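PRESAN domain-containing protein (Plasmodium falciparum, PDB 7D2W) is of unknown function but, as a PHIST-family protein with a RESA N-terminal helical domain, is probably exported by the parasite and may bind other proteins. Local coordinates at residues N125-T130 with D164-D169; T136-N141 with I160-K165. All coordinates share one frame; numbering follows the deposited sequence.

Interaction 1: residues N125-T130 with D164-D169; sequences NMMVST and DKLHTD
Val128 and Leu166 lie level with each other, CA to CA 7.7 Å, in two nearly antiparallel helical segments whose axes come within 10.8 Å at an angle of 171°. The contact is apolar and centres on Leu166. With its CG anti to the backbone N (chi1 172°), Leu166 turns both methyls to the other helix. They divide the work. Leu166 CD1 lies 4.0 Å from Met127 CB. The terminal CE of Met127 comes almost as close to the same methyl. The Met127 chain bends at chi2 and chi3, which folds CE back to the leucine. CD2 of Leu166 sits beside Val128, 3.8 Å from its CG1, and also reaches the backbone O of Met127.

CG1 of Val128 has a second neighbour. It comes to the edge of the His167 ring, close to the ring plane, 3.9 Å from NE2. That NE2 has its polar partner elsewhere, in a hydrogen bond with Thr83 OG1 on helix 65-93. Val128 packs on Thr83 too. The buried valine therefore marks the inner side of the contact, while the exposed Met127 lies on the outer side. The arrangement is that of two neighbouring antiparallel helices, 117-144 and 149-181, in the helical bundle of the PRESAN domain.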
loop_
_atom_site.group_PDB
_atom_site.type_symbol
_atom_site.label_atom_id
_atom_site.label_comp_id
_atom_site.label_asym_id
_atom_site.label_seq_id
_atom_site.Cartn_x
_atom_site.Cartn_y
_atom_site.Cartn_z
ATOM N N ASN A 125 16.281 1.050 -4.963
ATOM C CA ASN A 125 16.810 -0.224 -5.433
ATOM C C ASN A 125 17.374 -1.059 -4.288
ATOM O O ASN A 125 17.231 -2.287 -4.279
ATOM C CB ASN A 125 17.849 0.034 -6.522
ATOM C CG ASN A 125 17.191 0.405 -7.851
ATOM O OD1 ASN A 125 16.378 -0.353 -8.373
ATOM N ND2 ASN A 125 17.498 1.587 -8.369
ATOM N N MET A 126 17.998 -0.422 -3.296
ATOM C CA MET A 126 18.478 -1.192 -2.147
ATOM C C MET A 126 17.324 -1.794 -1.341
ATOM O O MET A 126 17.409 -2.945 -0.892
ATOM C CB MET A 126 19.349 -0.313 -1.252
ATOM C CG MET A 126 20.069 -1.115 -0.193
ATOM S SD MET A 126 21.336 -2.234 -0.813
ATOM C CE MET A 126 21.980 -1.289 -2.191
ATOM N N MET A 127 16.248 -1.034 -1.121
ATOM C CA MET A 127 15.113 -1.586 -0.382
ATOM C C MET A 127 14.476 -2.751 -1.144
ATOM O O MET A 127 14.211 -3.810 -0.562
ATOM C CB MET A 127 14.073 -0.495 -0.088
ATOM C CG MET A 127 14.537 0.585 0.934
ATOM S SD MET A 127 15.043 -0.112 2.519
ATOM C CE MET A 127 13.446 -0.678 3.152
ATOM N N VAL A 128 14.243 -2.593 -2.451
ATOM C CA VAL A 128 13.541 -3.665 -3.167
ATOM C C VAL A 128 14.452 -4.873 -3.360
ATOM O O VAL A 128 14.010 -6.024 -3.239
ATOM C CB VAL A 128 12.928 -3.181 -4.503
ATOM C CG1 VAL A 128 11.906 -2.064 -4.269
ATOM C CG2 VAL A 128 13.983 -2.768 -5.519
ATOM N N SER A 129 15.738 -4.651 -3.632
ATOM C CA SER A 129 16.599 -5.805 -3.852
ATOM C C SER A 129 16.784 -6.594 -2.558
ATOM O O SER A 129 16.800 -7.831 -2.581
ATOM C CB SER A 129 17.940 -5.375 -4.451
ATOM O OG SER A 129 18.717 -4.739 -3.457
ATOM N N THR A 130 16.877 -5.909 -1.413
ATOM C CA THR A 130 16.995 -6.620 -0.144
ATOM C C THR A 130 15.708 -7.365 0.189
ATOM O O THR A 130 15.745 -8.481 0.725
ATOM C CB THR A 130 17.354 -5.651 0.983
ATOM O OG1 THR A 130 18.579 -4.980 0.666
ATOM C CG2 THR A 130 17.520 -6.409 2.282
ATOM N N ASP A 164 3.930 -4.459 -2.443
ATOM C CA ASP A 164 3.058 -3.324 -2.706
ATOM C C ASP A 164 3.163 -2.288 -1.591
ATOM O O ASP A 164 3.151 -1.078 -1.858
ATOM C CB ASP A 164 1.610 -3.783 -2.862
ATOM C CG ASP A 164 1.369 -4.546 -4.152
ATOM O OD1 ASP A 164 2.238 -4.509 -5.070
ATOM O OD2 ASP A 164 0.292 -5.181 -4.243
ATOM N N LYS A 165 3.269 -2.742 -0.342
ATOM C CA LYS A 165 3.414 -1.796 0.763
ATOM C C LYS A 165 4.758 -1.088 0.702
ATOM O O LYS A 165 4.838 0.117 0.960
ATOM C CB LYS A 165 3.240 -2.487 2.115
ATOM C CG LYS A 165 3.693 -1.590 3.304
ATOM C CD LYS A 165 2.739 -1.578 4.474
ATOM C CE LYS A 165 3.213 -0.602 5.575
ATOM N NZ LYS A 165 3.128 0.869 5.222
ATOM N N LEU A 166 5.827 -1.810 0.353
ATOM C CA LEU A 166 7.121 -1.147 0.218
ATOM C C LEU A 166 7.079 -0.105 -0.893
ATOM O O LEU A 166 7.565 1.017 -0.716
ATOM C CB LEU A 166 8.234 -2.176 -0.034
ATOM C CG LEU A 166 9.601 -1.575 -0.390
ATOM C CD1 LEU A 166 10.121 -0.713 0.728
ATOM C CD2 LEU A 166 10.611 -2.670 -0.730
ATOM N N HIS A 167 6.491 -0.448 -2.044
ATOM C CA HIS A 167 6.396 0.523 -3.133
ATOM C C HIS A 167 5.577 1.739 -2.709
ATOM O O HIS A 167 5.880 2.872 -3.096
ATOM C CB HIS A 167 5.779 -0.129 -4.372
ATOM C CG HIS A 167 6.685 -1.102 -5.062
ATOM N ND1 HIS A 167 6.211 -2.178 -5.777
ATOM C CD2 HIS A 167 8.035 -1.156 -5.149
ATOM C CE1 HIS A 167 7.228 -2.856 -6.277
ATOM N NE2 HIS A 167 8.347 -2.258 -5.908
ATOM N N THR A 168 4.532 1.515 -1.920
ATOM C CA THR A 168 3.746 2.626 -1.394
ATOM C C THR A 168 4.581 3.473 -0.442
ATOM O O THR A 168 4.583 4.706 -0.536
ATOM C CB THR A 168 2.501 2.090 -0.686
ATOM O OG1 THR A 168 1.715 1.352 -1.624
ATOM C CG2 THR A 168 1.646 3.240 -0.118
ATOM N N ASP A 169 5.299 2.822 0.480
ATOM C CA ASP A 169 6.132 3.551 1.431
ATOM C C ASP A 169 7.147 4.428 0.715
ATOM O O ASP A 169 7.349 5.594 1.088
ATOM C CB ASP A 169 6.844 2.576 2.365
ATOM C CG ASP A 169 5.921 1.986 3.406
ATOM O OD1 ASP A 169 4.733 2.365 3.440
ATOM O OD2 ASP A 169 6.375 1.115 4.168
#

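Interaction 2: residues T136-N141 with I160-K165; sequences TNRFYN and IDEFDK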
loop_
_atom_site.group_PDB
_atom_site.type_symbol
_atom_site.label_atom_id
_atom_site.label_comp_id
_atom_site.label_asym_id
_atom_site.label_seq_id
_atom_site.Cartn_x
_atom_site.Cartn_y
_atom_site.Cartn_z
ATOM N N THR A 136 12.793 -14.515 -1.100
ATOM C CA THR A 136 13.214 -15.751 -1.753
ATOM C C THR A 136 13.749 -16.756 -0.737
ATOM O O THR A 136 13.457 -17.956 -0.826
ATOM C CB THR A 136 14.265 -15.443 -2.819
ATOM O OG1 THR A 136 13.640 -14.720 -3.885
ATOM C CG2 THR A 136 14.887 -16.740 -3.380
ATOM N N ASN A 137 14.521 -16.282 0.246
ATOM C CA ASN A 137 15.029 -17.184 1.277
ATOM C C ASN A 137 13.892 -17.785 2.089
ATOM O O ASN A 137 13.900 -18.986 2.383
ATOM C CB ASN A 137 15.999 -16.447 2.204
ATOM C CG ASN A 137 17.299 -16.105 1.521
ATOM O OD1 ASN A 137 17.644 -16.699 0.498
ATOM N ND2 ASN A 137 18.029 -15.140 2.075
ATOM N N ARG A 138 12.915 -16.957 2.482
ATOM C CA ARG A 138 11.745 -17.478 3.177
ATOM C C ARG A 138 10.982 -18.470 2.302
ATOM O O ARG A 138 10.420 -19.444 2.811
ATOM C CB ARG A 138 10.836 -16.326 3.620
ATOM C CG ARG A 138 11.398 -15.520 4.817
ATOM C CD ARG A 138 10.740 -14.143 4.975
ATOM N NE ARG A 138 9.280 -14.214 5.008
ATOM C CZ ARG A 138 8.465 -13.263 4.544
ATOM N NH1 ARG A 138 8.951 -12.134 4.017
ATOM N NH2 ARG A 138 7.153 -13.440 4.613
ATOM N N PHE A 139 10.976 -18.255 0.983
ATOM C CA PHE A 139 10.287 -19.175 0.082
ATOM C C PHE A 139 10.963 -20.545 0.060
ATOM O O PHE A 139 10.294 -21.580 0.168
ATOM C CB PHE A 139 10.236 -18.570 -1.325
ATOM C CG PHE A 139 9.549 -19.432 -2.340
ATOM C CD1 PHE A 139 8.205 -19.745 -2.208
ATOM C CD2 PHE A 139 10.240 -19.904 -3.441
ATOM C CE1 PHE A 139 7.567 -20.527 -3.148
ATOM C CE2 PHE A 139 9.602 -20.685 -4.394
ATOM C CZ PHE A 139 8.261 -20.993 -4.242
ATOM N N TYR A 140 12.289 -20.573 -0.081
ATOM C CA TYR A 140 12.989 -21.853 -0.122
ATOM C C TYR A 140 12.857 -22.605 1.198
ATOM O O TYR A 140 12.750 -23.837 1.211
ATOM C CB TYR A 140 14.454 -21.630 -0.493
ATOM C CG TYR A 140 14.672 -21.605 -1.984
ATOM C CD1 TYR A 140 14.857 -22.785 -2.698
ATOM C CD2 TYR A 140 14.688 -20.408 -2.680
ATOM C CE1 TYR A 140 15.054 -22.764 -4.070
ATOM C CE2 TYR A 140 14.879 -20.375 -4.049
ATOM C CZ TYR A 140 15.064 -21.550 -4.738
ATOM O OH TYR A 140 15.259 -21.513 -6.098
ATOM N N ASN A 141 12.845 -21.885 2.319
ATOM C CA ASN A 141 12.654 -22.553 3.602
ATOM C C ASN A 141 11.270 -23.186 3.692
ATOM O O ASN A 141 11.125 -24.309 4.185
ATOM C CB ASN A 141 12.902 -21.569 4.744
ATOM C CG ASN A 141 14.365 -21.157 4.845
ATOM O OD1 ASN A 141 15.185 -21.538 4.009
ATOM N ND2 ASN A 141 14.698 -20.376 5.868
ATOM N N ILE A 160 3.705 -10.554 -2.245
ATOM C CA ILE A 160 3.332 -9.525 -3.208
ATOM C C ILE A 160 2.711 -8.333 -2.489
ATOM O O ILE A 160 3.043 -7.175 -2.782
ATOM C CB ILE A 160 2.409 -10.134 -4.281
ATOM C CG1 ILE A 160 3.223 -11.126 -5.123
ATOM C CG2 ILE A 160 1.804 -9.036 -5.205
ATOM C CD1 ILE A 160 2.352 -12.004 -6.019
ATOM N N ASP A 161 1.839 -8.592 -1.503
ATOM C CA ASP A 161 1.278 -7.501 -0.699
ATOM C C ASP A 161 2.378 -6.706 -0.006
ATOM O O ASP A 161 2.298 -5.477 0.099
ATOM C CB ASP A 161 0.331 -8.036 0.379
ATOM C CG ASP A 161 -0.899 -8.721 -0.176
ATOM O OD1 ASP A 161 -1.304 -8.436 -1.317
ATOM O OD2 ASP A 161 -1.489 -9.533 0.574
ATOM N N GLU A 162 3.387 -7.401 0.517
ATOM C CA GLU A 162 4.491 -6.726 1.196
ATOM C C GLU A 162 5.282 -5.843 0.234
ATOM O O GLU A 162 5.729 -4.744 0.607
ATOM C CB GLU A 162 5.403 -7.763 1.855
ATOM C CG GLU A 162 6.525 -7.160 2.691
ATOM C CD GLU A 162 7.371 -8.214 3.380
ATOM O OE1 GLU A 162 7.276 -9.408 2.997
ATOM O OE2 GLU A 162 8.122 -7.844 4.311
ATOM N N PHE A 163 5.480 -6.306 -1.004
ATOM C CA PHE A 163 6.120 -5.467 -2.018
ATOM C C PHE A 163 5.252 -4.268 -2.380
ATOM O O PHE A 163 5.767 -3.169 -2.626
ATOM C CB PHE A 163 6.438 -6.295 -3.274
ATOM C CG PHE A 163 7.905 -6.504 -3.478
ATOM C CD1 PHE A 163 8.687 -5.483 -4.006
ATOM C CD2 PHE A 163 8.518 -7.696 -3.097
ATOM C CE1 PHE A 163 10.059 -5.654 -4.163
ATOM C CE2 PHE A 163 9.897 -7.880 -3.255
ATOM C CZ PHE A 163 10.665 -6.858 -3.777
ATOM N N ASP A 164 3.930 -4.459 -2.443
ATOM C CA ASP A 164 3.058 -3.324 -2.706
ATOM C C ASP A 164 3.163 -2.288 -1.591
ATOM O O ASP A 164 3.151 -1.078 -1.858
ATOM C CB ASP A 164 1.610 -3.783 -2.862
ATOM C CG ASP A 164 1.369 -4.546 -4.152
ATOM O OD1 ASP A 164 2.238 -4.509 -5.070
ATOM O OD2 ASP A 164 0.292 -5.181 -4.243
ATOM N N LYS A 165 3.269 -2.742 -0.342
ATOM C CA LYS A 165 3.414 -1.796 0.763
ATOM C C LYS A 165 4.758 -1.088 0.702
ATOM O O LYS A 165 4.838 0.117 0.960
ATOM C CB LYS A 165 3.240 -2.487 2.115
ATOM C CG LYS A 165 3.693 -1.590 3.304
ATOM C CD LYS A 165 2.739 -1.578 4.474
ATOM C CE LYS A 165 3.213 -0.602 5.575
ATOM N NZ LYS A 165 3.128 0.869 5.222
HETATM O O HOH W 1 5.489 -11.025 3.646
#
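Arg138 and Glu162 reach for each other across the groove between helices 117-144 and 149-181, two neighbours in the helical bundle of this PRESAN domain. The gap is wide at the backbone, with Arg138 CA 13.1 Å from Glu162 CA. Two long side chains span it at the protein surface.

The arginine can be followed outward. Its CB points toward the helix of Glu162. CG and CD carry the chain on toward that helix. The bend comes at the CG-CD bond (chi3 52°), which turns NE and the guanidinium. Along its way the side chain packs on Phe155 of helix 149-181. At the tip both terminal nitrogens work toward Glu162 OE1, NH1 directly and NH2 through a water. NH1 forms a salt bridge with Glu162 OE1 at 3.4 Å. As a hydrogen bond this is weak because it is long, although its N-H...O angle is 166°. NH1 also has a salt bridge with Glu134 OE2 on its own helix, its stronger partner. NH2 of Arg138 donates to the water O 3.1 Å away. The water donates in turn to Glu162 OE1, but its O is only 2.5 Å from that atom, so its exact position is doubtful.

Glu162 comes from the other side on an extended chain. The carboxylate is turned 57° from the guanidinium plane, so the two groups do not meet as a flat, two-pronged pair. One oxygen, OE1, does the gripping. It also accepts from Gln135 NE2, its stronger partner, on the arginine's own helix. These several donors would probably favour the charged carboxylate. Seen from Arg138, OE1 of Glu162 lies in the plane of the guanidinium, at its edge.

From the N terminus the chain forms helices 49-58 and 65-93 before it enters either contact. Helix 117-144 then supplies 125-130 and later 136-141. The chain turns and comes back along helix 149-181, where 160-165 precedes 164-169. Interaction 2 closes a loop of 18 residues. It nests within the longer excursion of interaction 1, which spans 33, and the two overlap at Asp164 and Lys165. Both fasten the same helical hairpin, their centres 11 Å apart. The two touch where Phe163 CZ, in 160-165, packs 3.5 Å from Val128 O. The segments of both interactions also pack on helix 65-93. From the shared part, Lys165 packs on Tyr53 of the second subunit.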